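Local coordinates for protein Agap007691-pb (Anopheles gambiae, PDB 5C98) that is of unknown function but belongs to the serpin family, whose members commonly inhibit serine proteases, at residues L357-R360 with N365-Q368; P43-L48 with S173-L178; Q93-L98 with S235-L240; V226-F231 with E267-C272; D15-A20 with I79-R84. All blocks are in the same frame, centred on the assembly; numbering follows the deposited sequence.

How the interactions relate
Four of the contacts are buried and one, interaction 5, lies at the surface. Interaction 1 lies in sheet B: it is a hairpin held by backbone hydrogen bonds, and its strand 354-360 pairs with strand 237-244 of interaction 3. Interactions 2 and 3 share sheet A, where strands 169-177 and 95-104 are neighbours. The first ties the sheet to a helix through one histidine-serine bond; the second packs it against sheet B with leucines and a CH-pi contact. Interaction 4 is sparse and mostly apolar, yet its D228 meets R359 of interaction 1 in a salt bridge. Interaction 5 joins two helices by aliphatic contact with polar groups and touches interaction 2 through Q81 and Q82.

Interaction 1 (L357-R360 with N365-Q368); sequences LIRR and NVLQ
With CG1 of I358 turned beside its own backbone N (chi1 -52°) and CG of Q368 anti to its backbone N (chi1 -159°), the two side chains run alongside each other in the same direction, and I358 CG1 comes 3.7 Å from Q368 OE1. That oxygen is buried without a polar partner, whereas the NE2 of the same amide is satisfied by the carbonyl of Y326. A branched, apolar isoleucine suits the packed face it shares with the aliphatic part of Q368. Their backbones meet as an antiparallel hydrogen-bonded pair, I358 N donating a hydrogen bond to Q368 O at 2.8 Å. In return I358 O accepts from L367 N at 2.7 Å, and from Q368 N only weakly at 3.4 Å. Two successive residues thus face one: a classic beta bulge in a hairpin of serpin sheet B. Beyond it, R360 N makes a hydrogen bond to N365 O at 3.0 Å. On the other face V366 CG2 touches R359 CG at 4.0 Å. Here arginine contributes its methylene chain, while its guanidinium leads away to salt bridges with D228 and D266.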
# COMPACT_ATOMS: atom_id res chain seq x y z
N LEU A 357 -7.24 -6.98 -2.43
CA LEU A 357 -6.05 -6.71 -3.25
C LEU A 357 -6.46 -5.77 -4.37
O LEU A 357 -7.38 -6.09 -5.13
CB LEU A 357 -5.46 -7.99 -3.85
CG LEU A 357 -5.07 -9.04 -2.82
CD1 LEU A 357 -6.25 -9.99 -2.56
CD2 LEU A 357 -3.91 -9.80 -3.31
N ILE A 358 -5.81 -4.62 -4.46
CA ILE A 358 -6.05 -3.68 -5.54
C ILE A 358 -5.05 -3.99 -6.63
O ILE A 358 -3.83 -3.92 -6.40
CB ILE A 358 -5.89 -2.22 -5.08
CG1 ILE A 358 -6.72 -1.96 -3.82
CG2 ILE A 358 -6.20 -1.24 -6.22
CD1 ILE A 358 -8.23 -2.15 -4.03
N ARG A 359 -5.55 -4.32 -7.82
CA ARG A 359 -4.71 -4.79 -8.91
C ARG A 359 -4.93 -3.97 -10.17
O ARG A 359 -6.01 -3.42 -10.40
CB ARG A 359 -4.95 -6.27 -9.23
CG ARG A 359 -4.82 -7.20 -8.06
CD ARG A 359 -4.86 -8.68 -8.44
NE ARG A 359 -6.11 -9.05 -9.10
CZ ARG A 359 -6.28 -10.17 -9.80
NH1 ARG A 359 -5.26 -11.01 -9.98
NH2 ARG A 359 -7.46 -10.44 -10.36
N ARG A 360 -3.87 -3.82 -10.95
CA ARG A 360 -3.98 -3.31 -12.30
C ARG A 360 -4.55 -4.44 -13.16
O ARG A 360 -4.00 -5.55 -13.16
CB ARG A 360 -2.59 -2.87 -12.77
CG ARG A 360 -2.56 -2.19 -14.13
CD ARG A 360 -1.13 -1.92 -14.60
NE ARG A 360 -1.18 -1.23 -15.88
CZ ARG A 360 -0.22 -1.26 -16.81
NH1 ARG A 360 0.89 -1.95 -16.61
NH2 ARG A 360 -0.39 -0.59 -17.94
N ASN A 365 -0.87 -6.90 -11.56
CA ASN A 365 0.08 -6.43 -10.56
C ASN A 365 -0.68 -5.89 -9.35
O ASN A 365 -1.59 -5.09 -9.50
CB ASN A 365 0.96 -5.34 -11.13
CG ASN A 365 2.22 -5.13 -10.34
OD1 ASN A 365 2.77 -6.06 -9.80
ND2 ASN A 365 2.66 -3.88 -10.25
N VAL A 366 -0.26 -6.31 -8.17
CA VAL A 366 -0.89 -5.89 -6.92
C VAL A 366 -0.29 -4.57 -6.46
O VAL A 366 0.92 -4.47 -6.23
CB VAL A 366 -0.76 -6.95 -5.83
CG1 VAL A 366 -1.38 -6.45 -4.52
CG2 VAL A 366 -1.38 -8.29 -6.29
N LEU A 367 -1.13 -3.54 -6.37
CA LEU A 367 -0.70 -2.20 -6.05
C LEU A 367 -0.95 -1.83 -4.59
O LEU A 367 -0.29 -0.92 -4.06
CB LEU A 367 -1.45 -1.20 -6.95
CG LEU A 367 -1.44 -1.55 -8.43
CD1 LEU A 367 -2.13 -0.41 -9.17
CD2 LEU A 367 -0.07 -1.80 -9.02
N GLN A 368 -1.90 -2.48 -3.94
CA GLN A 368 -2.27 -2.19 -2.56
C GLN A 368 -2.93 -3.45 -2.05
O GLN A 368 -3.63 -4.13 -2.80
CB GLN A 368 -3.26 -1.02 -2.47
CG GLN A 368 -3.30 -0.35 -1.13
CD GLN A 368 -4.46 0.64 -1.04
OE1 GLN A 368 -5.61 0.23 -1.07
NE2 GLN A 368 -4.16 1.91 -0.88

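Interaction 2 (P43-L48 with S173-L178); sequences PYHVRL and SGVSVL
Helix 43-48 runs roughly against strand 173-177, their short axes 8.9 Å apart at closest approach and 145° between their directions. In serpins this is the shutter region, where the start of a buried helix lies beneath the middle of sheet A. A single residue, H45, spans most of the gap. Its CG stands anti to the backbone N (chi1 -162°), which sends the imidazole out from the helix to the strand. There S173 OG meets the ring at its edge, in the ring plane, and the hydrogen bond between H45 ND1 and S173 OG is short, 2.6 Å, and almost straight; either atom could be the donor. S173 OG has a second partner in Q323 NE2, on the neighbouring strand 320-328, so the hydroxyl joins the helix to two strands of the sheet. Serine is small enough to put a hydroxyl at the ring edge in this buried space. The histidine in turn places a nitrogen far enough from the helix to reach it. Two residues on, V175 also points at the helix and supplies apolar packing. The glycine between them, G174, adds no side chain, and its backbone pairs with L98 in strand 95-104. V175 CG2 lies 3.6 Å from H45 CB and approaches the imidazole obliquely.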
# COMPACT_ATOMS: atom_id res chain seq x y z
N PRO A 43 3.31 -2.54 -0.85
CA PRO A 43 4.71 -2.97 -0.98
C PRO A 43 5.33 -2.52 -2.28
O PRO A 43 6.54 -2.27 -2.34
CB PRO A 43 4.59 -4.50 -0.85
CG PRO A 43 3.33 -4.68 0.02
CD PRO A 43 2.41 -3.65 -0.50
N TYR A 44 4.54 -2.45 -3.35
CA TYR A 44 5.07 -1.99 -4.63
C TYR A 44 5.62 -0.59 -4.49
O TYR A 44 6.71 -0.30 -5.01
CB TYR A 44 3.97 -2.04 -5.68
CG TYR A 44 4.40 -1.77 -7.13
CD1 TYR A 44 5.54 -2.36 -7.65
CD2 TYR A 44 3.60 -1.02 -7.97
CE1 TYR A 44 5.90 -2.18 -8.97
CE2 TYR A 44 3.96 -0.83 -9.31
CZ TYR A 44 5.10 -1.41 -9.77
OH TYR A 44 5.47 -1.26 -11.09
N HIS A 45 4.88 0.32 -3.82
CA HIS A 45 5.43 1.66 -3.67
C HIS A 45 6.57 1.71 -2.65
O HIS A 45 7.46 2.56 -2.77
CB HIS A 45 4.36 2.67 -3.39
CG HIS A 45 4.81 4.06 -3.67
ND1 HIS A 45 4.89 5.02 -2.69
CD2 HIS A 45 5.21 4.63 -4.82
CE1 HIS A 45 5.34 6.15 -3.24
NE2 HIS A 45 5.55 5.93 -4.52
N VAL A 46 6.57 0.82 -1.65
CA VAL A 46 7.74 0.69 -0.79
C VAL A 46 8.98 0.44 -1.65
O VAL A 46 10.01 1.10 -1.50
CB VAL A 46 7.51 -0.42 0.26
CG1 VAL A 46 8.81 -0.86 0.94
CG2 VAL A 46 6.48 -0.02 1.30
N ARG A 47 8.88 -0.53 -2.56
CA ARG A 47 9.97 -0.84 -3.49
C ARG A 47 10.33 0.37 -4.35
O ARG A 47 11.51 0.72 -4.50
CB ARG A 47 9.59 -2.07 -4.34
CG ARG A 47 10.52 -2.32 -5.53
CD ARG A 47 9.96 -1.71 -6.79
NE ARG A 47 10.80 -2.03 -7.95
CZ ARG A 47 10.72 -3.18 -8.62
NH1 ARG A 47 9.85 -4.11 -8.27
NH2 ARG A 47 11.50 -3.37 -9.68
N LEU A 48 9.32 1.02 -4.93
CA LEU A 48 9.63 2.10 -5.86
C LEU A 48 10.29 3.26 -5.14
O LEU A 48 11.24 3.87 -5.67
CB LEU A 48 8.37 2.57 -6.58
CG LEU A 48 7.86 1.55 -7.60
CD1 LEU A 48 6.49 1.96 -8.07
CD2 LEU A 48 8.79 1.38 -8.81
N SER A 173 5.87 7.42 1.98
CA SER A 173 5.11 6.93 0.84
C SER A 173 3.64 7.08 1.16
O SER A 173 3.18 6.61 2.20
CB SER A 173 5.41 5.45 0.64
OG SER A 173 4.37 4.85 -0.13
N GLY A 174 2.90 7.71 0.27
CA GLY A 174 1.45 7.73 0.34
C GLY A 174 0.85 7.04 -0.87
O GLY A 174 1.18 7.44 -1.99
N VAL A 175 -0.04 6.06 -0.69
CA VAL A 175 -0.74 5.41 -1.80
C VAL A 175 -2.24 5.45 -1.52
O VAL A 175 -2.71 4.80 -0.58
CB VAL A 175 -0.27 3.99 -2.06
CG1 VAL A 175 -1.07 3.36 -3.20
CG2 VAL A 175 1.23 4.02 -2.37
N SER A 176 -2.97 6.19 -2.33
CA SER A 176 -4.40 6.39 -2.17
C SER A 176 -5.12 5.94 -3.41
O SER A 176 -4.84 6.42 -4.51
CB SER A 176 -4.72 7.86 -1.90
OG SER A 176 -4.08 8.25 -0.71
N VAL A 177 -6.05 5.01 -3.24
CA VAL A 177 -6.93 4.59 -4.32
C VAL A 177 -8.16 5.48 -4.24
O VAL A 177 -8.88 5.44 -3.24
CB VAL A 177 -7.30 3.11 -4.17
CG1 VAL A 177 -8.33 2.71 -5.24
CG2 VAL A 177 -6.04 2.26 -4.20
N LEU A 178 -8.39 6.26 -5.28
CA LEU A 178 -9.42 7.29 -5.29
C LEU A 178 -10.55 7.04 -6.29
O LEU A 178 -11.60 7.67 -6.18
CB LEU A 178 -8.79 8.66 -5.56
CG LEU A 178 -7.64 9.01 -4.60
CD1 LEU A 178 -6.89 10.24 -5.09
CD2 LEU A 178 -8.16 9.20 -3.19

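Interaction 3 (Q93-L98 with S235-L240); sequences QHLKAL and SGLSML
H94 lays one face of its imidazole over the backbone of S235: the CA of S235 sits 3.8 Å from the centroid of the H94 ring and only 16° off the ring normal, a CH-pi contact. The ring is set there by chi1 of -52°, which holds CG beside the backbone N. On the opposite face lies the aliphatic CG of Q93, so the flat ring is sandwiched between carbon atoms. S235 CB is close as well, 3.7 Å from H94 ND1, but that nitrogen spends its hydrogen-bonding capacity on T179 OG1. Histidine suits the place because it can offer a broad face to carbon and a polar edge to a hydroxyl at once. The serine hydroxyl is turned elsewhere: S235 OG accepts from L237 N at 3.1 Å, an ST turn with G236 between the two residues, and also bonds to D232 O. The contact joins two layers of the serpin fold, for residues 95-98 belong to sheet A and residues 237-240 to sheet B. Leucines meet between the layers. L95 CD1 lies 3.8 Å from L237 CD1, the two side chains crossing at about a right angle, and L237 CD1 also nears L95 CB at 4.1 Å. Bulky branched apolar chains fit this interior, where both leucines also pack on L367 of strand 366-372, and L95 rests in addition on L89 of helix 75-89.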
# COMPACT_ATOMS: atom_id res chain seq x y z
N GLN A 93 -6.16 11.18 -11.06
CA GLN A 93 -7.41 11.14 -10.31
C GLN A 93 -7.74 9.75 -9.81
O GLN A 93 -8.65 9.61 -8.99
CB GLN A 93 -8.57 11.62 -11.20
CG GLN A 93 -8.95 10.61 -12.27
CD GLN A 93 -9.89 11.16 -13.31
OE1 GLN A 93 -9.49 11.92 -14.20
NE2 GLN A 93 -11.16 10.77 -13.23
N HIS A 94 -7.04 8.72 -10.28
CA HIS A 94 -7.43 7.35 -10.00
C HIS A 94 -6.68 6.73 -8.83
O HIS A 94 -7.28 6.02 -7.99
CB HIS A 94 -7.20 6.49 -11.25
CG HIS A 94 -7.83 7.03 -12.48
ND1 HIS A 94 -9.19 7.15 -12.64
CD2 HIS A 94 -7.28 7.48 -13.63
CE1 HIS A 94 -9.45 7.65 -13.83
NE2 HIS A 94 -8.31 7.86 -14.46
N LEU A 95 -5.38 6.95 -8.77
CA LEU A 95 -4.52 6.36 -7.75
C LEU A 95 -3.36 7.32 -7.64
O LEU A 95 -2.72 7.65 -8.64
CB LEU A 95 -4.05 4.97 -8.17
CG LEU A 95 -3.21 4.22 -7.13
CD1 LEU A 95 -3.34 2.71 -7.35
CD2 LEU A 95 -1.76 4.63 -7.12
N LYS A 96 -3.10 7.79 -6.42
CA LYS A 96 -1.97 8.66 -6.15
C LYS A 96 -0.93 7.89 -5.37
O LYS A 96 -1.25 7.33 -4.33
CB LYS A 96 -2.44 9.89 -5.39
CG LYS A 96 -3.29 10.83 -6.26
CD LYS A 96 -3.67 12.12 -5.51
CE LYS A 96 -4.67 12.94 -6.29
NZ LYS A 96 -4.22 13.18 -7.68
N ALA A 97 0.28 7.83 -5.90
CA ALA A 97 1.42 7.17 -5.25
C ALA A 97 2.54 8.19 -5.24
O ALA A 97 3.16 8.44 -6.28
CB ALA A 97 1.82 5.91 -6.00
N LEU A 98 2.79 8.77 -4.07
CA LEU A 98 3.65 9.94 -3.93
C LEU A 98 4.67 9.69 -2.84
O LEU A 98 4.29 9.35 -1.72
CB LEU A 98 2.82 11.18 -3.58
CG LEU A 98 1.84 11.67 -4.65
CD1 LEU A 98 0.76 12.57 -4.03
CD2 LEU A 98 2.61 12.39 -5.75
N SER A 235 -9.63 3.91 -14.79
CA SER A 235 -8.56 3.62 -13.85
C SER A 235 -7.76 2.38 -14.20
O SER A 235 -6.60 2.26 -13.77
CB SER A 235 -9.13 3.42 -12.46
OG SER A 235 -9.79 2.16 -12.30
N GLY A 236 -8.36 1.44 -14.91
CA GLY A 236 -7.70 0.17 -15.13
C GLY A 236 -7.45 -0.65 -13.89
O GLY A 236 -6.58 -1.53 -13.92
N LEU A 237 -8.17 -0.40 -12.80
CA LEU A 237 -7.95 -1.08 -11.52
C LEU A 237 -9.16 -1.90 -11.11
O LEU A 237 -10.29 -1.63 -11.52
CB LEU A 237 -7.70 -0.07 -10.41
CG LEU A 237 -6.56 0.91 -10.67
CD1 LEU A 237 -6.41 1.83 -9.46
CD2 LEU A 237 -5.23 0.24 -10.95
N SER A 238 -8.92 -2.88 -10.25
CA SER A 238 -10.01 -3.71 -9.73
C SER A 238 -9.62 -4.20 -8.36
O SER A 238 -8.44 -4.32 -8.06
CB SER A 238 -10.27 -4.87 -10.68
OG SER A 238 -11.49 -5.52 -10.34
N MET A 239 -10.62 -4.48 -7.52
CA MET A 239 -10.41 -4.89 -6.15
C MET A 239 -10.85 -6.34 -6.00
O MET A 239 -12.04 -6.64 -6.05
CB MET A 239 -11.21 -4.02 -5.19
CG MET A 239 -11.06 -4.42 -3.74
SD MET A 239 -11.89 -3.36 -2.55
CE MET A 239 -13.61 -3.63 -2.98
N LEU A 240 -9.89 -7.22 -5.78
CA LEU A 240 -10.20 -8.61 -5.48
C LEU A 240 -10.50 -8.72 -4.00
O LEU A 240 -9.73 -8.27 -3.16
CB LEU A 240 -9.00 -9.48 -5.87
CG LEU A 240 -9.20 -10.98 -6.03
CD1 LEU A 240 -10.08 -11.31 -7.20
CD2 LEU A 240 -7.85 -11.66 -6.15

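Interaction 4 (V226-F231 with E267-C272); sequences VVDMPF and ERLQSC
Apolar contact comes first: V226 CG1 and L269 CD2 approach to 4.2 Å, the two side chains crossing at about a right angle. L269 reaches across with both methyls, its CG held beside the backbone N (chi1 -75°). While CD2 is directed at the valine, the other branch goes two residues further along the strand. Leucine suits this role, since its forked end can serve two neighbours on one face of a strand.

The second kind is a carbon against a carboxylate. L269 CD1 lies 4.0 Å from D228 OD2 and 4.2 Å from D228 CB, packing beside the acidic group without bonding to it. The buried charge is answered from elsewhere: D228 OD2 forms a salt bridge with R359, and D228 OD1 bonds to the hydroxyl of S238. Such partners would probably stabilise the ionised carboxylate and help fix its rotation, leaving its flank to the leucine.

No hydrogen bond crosses between the segments. L269 is the first residue to leave helical geometry after helix 259-268, and the chain then enters strand 270-272. The contact therefore tucks a helix-to-strand junction against strand 224-230, as in serpins, where helices pack over a face of sheet B.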
# COMPACT_ATOMS: atom_id res chain seq x y z
N VAL A 226 -14.40 -15.57 -3.81
CA VAL A 226 -13.67 -14.47 -4.44
C VAL A 226 -14.60 -13.72 -5.37
O VAL A 226 -15.31 -14.33 -6.17
CB VAL A 226 -12.50 -15.02 -5.27
CG1 VAL A 226 -11.66 -13.91 -5.80
CG2 VAL A 226 -11.67 -15.98 -4.42
N VAL A 227 -14.57 -12.40 -5.29
CA VAL A 227 -15.15 -11.55 -6.33
C VAL A 227 -14.11 -10.51 -6.72
O VAL A 227 -13.34 -10.04 -5.88
CB VAL A 227 -16.45 -10.84 -5.89
CG1 VAL A 227 -17.61 -11.83 -5.70
CG2 VAL A 227 -16.22 -9.97 -4.65
N ASP A 228 -14.07 -10.16 -7.98
CA ASP A 228 -13.19 -9.09 -8.46
C ASP A 228 -14.09 -7.91 -8.81
O ASP A 228 -14.86 -7.98 -9.77
CB ASP A 228 -12.36 -9.56 -9.66
CG ASP A 228 -11.01 -8.86 -9.74
OD1 ASP A 228 -10.80 -7.82 -9.06
OD2 ASP A 228 -10.15 -9.36 -10.50
N MET A 229 -14.01 -6.86 -8.00
CA MET A 229 -14.91 -5.72 -8.06
C MET A 229 -14.21 -4.58 -8.78
O MET A 229 -13.31 -3.95 -8.21
CB MET A 229 -15.28 -5.28 -6.65
CG MET A 229 -16.16 -6.30 -5.95
SD MET A 229 -16.65 -5.77 -4.32
CE MET A 229 -17.60 -4.30 -4.69
N PRO A 230 -14.56 -4.28 -10.02
CA PRO A 230 -13.80 -3.27 -10.76
C PRO A 230 -14.08 -1.85 -10.31
O PRO A 230 -15.19 -1.50 -9.91
CB PRO A 230 -14.27 -3.45 -12.21
CG PRO A 230 -15.63 -4.04 -12.09
CD PRO A 230 -15.63 -4.89 -10.83
N PHE A 231 -13.06 -1.03 -10.44
CA PHE A 231 -13.22 0.42 -10.39
C PHE A 231 -13.52 0.97 -11.78
O PHE A 231 -13.49 0.25 -12.78
CB PHE A 231 -11.95 1.04 -9.80
CG PHE A 231 -11.64 0.57 -8.39
CD1 PHE A 231 -12.33 1.13 -7.31
CD2 PHE A 231 -10.70 -0.41 -8.13
CE1 PHE A 231 -12.07 0.72 -6.02
CE2 PHE A 231 -10.44 -0.80 -6.85
CZ PHE A 231 -11.13 -0.25 -5.79
N GLU A 267 -7.61 -17.76 -13.53
CA GLU A 267 -8.08 -18.76 -14.49
C GLU A 267 -9.52 -19.18 -14.22
O GLU A 267 -10.23 -19.60 -15.15
CB GLU A 267 -7.20 -20.01 -14.40
CG GLU A 267 -5.73 -19.76 -14.67
N ARG A 268 -9.96 -19.10 -12.97
CA ARG A 268 -11.27 -19.59 -12.54
C ARG A 268 -12.35 -18.52 -12.53
O ARG A 268 -13.53 -18.87 -12.61
CB ARG A 268 -11.18 -20.16 -11.13
CG ARG A 268 -10.31 -21.39 -11.02
CD ARG A 268 -10.18 -21.85 -9.59
NE ARG A 268 -9.03 -22.72 -9.40
CZ ARG A 268 -8.80 -23.41 -8.29
NH1 ARG A 268 -9.66 -23.34 -7.28
NH2 ARG A 268 -7.72 -24.17 -8.20
N LEU A 269 -11.99 -17.25 -12.42
CA LEU A 269 -13.00 -16.21 -12.36
C LEU A 269 -13.87 -16.23 -13.61
O LEU A 269 -13.37 -16.35 -14.73
CB LEU A 269 -12.34 -14.85 -12.19
CG LEU A 269 -11.77 -14.49 -10.82
CD1 LEU A 269 -10.91 -13.24 -10.99
CD2 LEU A 269 -12.83 -14.29 -9.78
N GLN A 270 -15.17 -16.12 -13.39
CA GLN A 270 -16.17 -16.05 -14.44
C GLN A 270 -17.23 -15.05 -14.02
O GLN A 270 -17.66 -15.03 -12.86
CB GLN A 270 -16.82 -17.42 -14.68
CG GLN A 270 -15.89 -18.44 -15.29
CD GLN A 270 -15.52 -18.10 -16.73
OE1 GLN A 270 -16.38 -17.71 -17.53
NE2 GLN A 270 -14.24 -18.25 -17.06
N SER A 271 -17.65 -14.22 -14.97
CA SER A 271 -18.67 -13.23 -14.68
C SER A 271 -20.00 -13.92 -14.41
O SER A 271 -20.38 -14.85 -15.12
CB SER A 271 -18.83 -12.26 -15.86
OG SER A 271 -17.76 -11.33 -15.91
N CYS A 272 -20.71 -13.44 -13.40
CA CYS A 272 -21.89 -14.13 -12.91
C CYS A 272 -22.75 -13.14 -12.15
O CYS A 272 -22.23 -12.31 -11.41
CB CYS A 272 -21.42 -15.26 -12.00
SG CYS A 272 -22.72 -16.17 -11.25

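Interaction 5 (D15-A20 with I79-R84); sequences DAIVAA and IEQQQR
The apolar side of this contact is one methyl group: I17 CD1, at the far end of the longer branch, reaches out from helix 15-20. Chi1 of -71° sets CG1 beside the backbone N, and from there the branch spans the gap to helix 79-84. The separation is wide, the CA atoms of I17 and Q81 lying 9.9 Å apart, a gap bridged by long side chains from both helices.

Two polar groups meet this methyl by van der Waals contact; no hydrogen bond crosses between the segments. Q81 arrives from the opposite direction on an extended chain, placing Q81 NE2 3.7 Å from I17 CD1. R84, one helical turn on, bends at chi3 (60°) and brings R84 NH2 to 3.7 Å from I17 CD1, so that the methyl stands at the edge of the guanidinium, near its plane.

Polar needs are met outside the pair. R84 NH1 forms a salt bridge with D14, just before helix 15-20, and Q81 OE1 bonds to R47. Glutamine and arginine suit this surface position because they can touch a hydrophobic chain and still satisfy their polar ends. The result is loose helix-helix packing within the helical part of the serpin fold, between its N-terminal helix 15-32 and helix 75-89.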
# COMPACT_ATOMS: atom_id res chain seq x y z
N ASP A 15 6.82 -8.89 -17.34
CA ASP A 15 6.22 -10.07 -16.71
C ASP A 15 6.98 -10.46 -15.45
O ASP A 15 6.37 -10.76 -14.41
CB ASP A 15 6.24 -11.25 -17.69
CG ASP A 15 5.14 -11.18 -18.71
OD1 ASP A 15 4.48 -10.12 -18.80
OD2 ASP A 15 4.94 -12.18 -19.43
N ALA A 16 8.31 -10.42 -15.52
CA ALA A 16 9.15 -10.76 -14.38
C ALA A 16 9.00 -9.75 -13.25
O ALA A 16 9.02 -10.14 -12.08
CB ALA A 16 10.61 -10.83 -14.82
N ILE A 17 8.89 -8.46 -13.56
CA ILE A 17 8.71 -7.44 -12.53
C ILE A 17 7.41 -7.69 -11.77
O ILE A 17 7.37 -7.62 -10.54
CB ILE A 17 8.73 -6.03 -13.15
CG1 ILE A 17 10.15 -5.68 -13.61
CG2 ILE A 17 8.24 -4.99 -12.16
CD1 ILE A 17 10.21 -4.53 -14.63
N VAL A 18 6.32 -7.95 -12.50
CA VAL A 18 5.02 -8.19 -11.85
C VAL A 18 5.07 -9.45 -11.00
O VAL A 18 4.55 -9.48 -9.88
CB VAL A 18 3.88 -8.25 -12.89
CG1 VAL A 18 2.57 -8.73 -12.23
CG2 VAL A 18 3.70 -6.92 -13.53
N ALA A 19 5.63 -10.52 -11.55
CA ALA A 19 5.70 -11.75 -10.76
C ALA A 19 6.48 -11.53 -9.48
O ALA A 19 6.08 -12.01 -8.40
CB ALA A 19 6.34 -12.86 -11.59
N ALA A 20 7.58 -10.79 -9.55
CA ALA A 20 8.42 -10.59 -8.39
C ALA A 20 7.73 -9.66 -7.40
O ALA A 20 7.75 -9.90 -6.19
CB ALA A 20 9.78 -10.03 -8.79
N ILE A 79 17.70 2.85 -12.49
CA ILE A 79 17.11 4.19 -12.43
C ILE A 79 16.02 4.32 -13.47
O ILE A 79 14.91 4.77 -13.19
CB ILE A 79 18.22 5.25 -12.61
CG1 ILE A 79 19.11 5.29 -11.37
CG2 ILE A 79 17.62 6.63 -12.88
CD1 ILE A 79 20.40 6.05 -11.59
N GLU A 80 16.33 3.94 -14.72
CA GLU A 80 15.34 4.04 -15.78
C GLU A 80 14.11 3.19 -15.48
O GLU A 80 12.97 3.59 -15.76
CB GLU A 80 15.95 3.63 -17.12
CG GLU A 80 17.00 4.62 -17.62
CD GLU A 80 17.38 4.42 -19.09
OE1 GLU A 80 17.11 3.33 -19.64
OE2 GLU A 80 17.94 5.35 -19.68
N GLN A 81 14.32 2.01 -14.91
CA GLN A 81 13.20 1.14 -14.55
C GLN A 81 12.34 1.80 -13.47
O GLN A 81 11.11 1.81 -13.56
CB GLN A 81 13.74 -0.21 -14.07
CG GLN A 81 12.68 -1.19 -13.54
CD GLN A 81 13.29 -2.39 -12.81
OE1 GLN A 81 13.53 -2.35 -11.61
NE2 GLN A 81 13.56 -3.45 -13.55
N GLN A 82 12.97 2.35 -12.44
CA GLN A 82 12.19 3.00 -11.39
C GLN A 82 11.34 4.11 -11.99
O GLN A 82 10.15 4.22 -11.67
CB GLN A 82 13.13 3.56 -10.32
CG GLN A 82 12.44 3.98 -9.03
CD GLN A 82 11.76 5.33 -9.10
OE1 GLN A 82 11.96 6.11 -10.03
NE2 GLN A 82 10.99 5.63 -8.09
N GLN A 83 11.92 4.90 -12.89
CA GLN A 83 11.20 6.03 -13.46
C GLN A 83 9.98 5.56 -14.23
O GLN A 83 8.90 6.15 -14.13
CB GLN A 83 12.13 6.82 -14.39
CG GLN A 83 13.19 7.63 -13.68
CD GLN A 83 14.12 8.31 -14.65
OE1 GLN A 83 14.88 7.67 -15.37
NE2 GLN A 83 14.02 9.63 -14.72
N ARG A 84 10.16 4.54 -15.06
CA ARG A 84 9.07 4.02 -15.87
C ARG A 84 7.96 3.45 -14.99
O ARG A 84 6.77 3.71 -15.21
CB ARG A 84 9.64 2.96 -16.81
CG ARG A 84 8.66 2.37 -17.80
CD ARG A 84 9.38 1.44 -18.79
NE ARG A 84 10.07 0.33 -18.12
CZ ARG A 84 9.47 -0.77 -17.69
NH1 ARG A 84 8.16 -0.93 -17.86
NH2 ARG A 84 10.17 -1.73 -17.10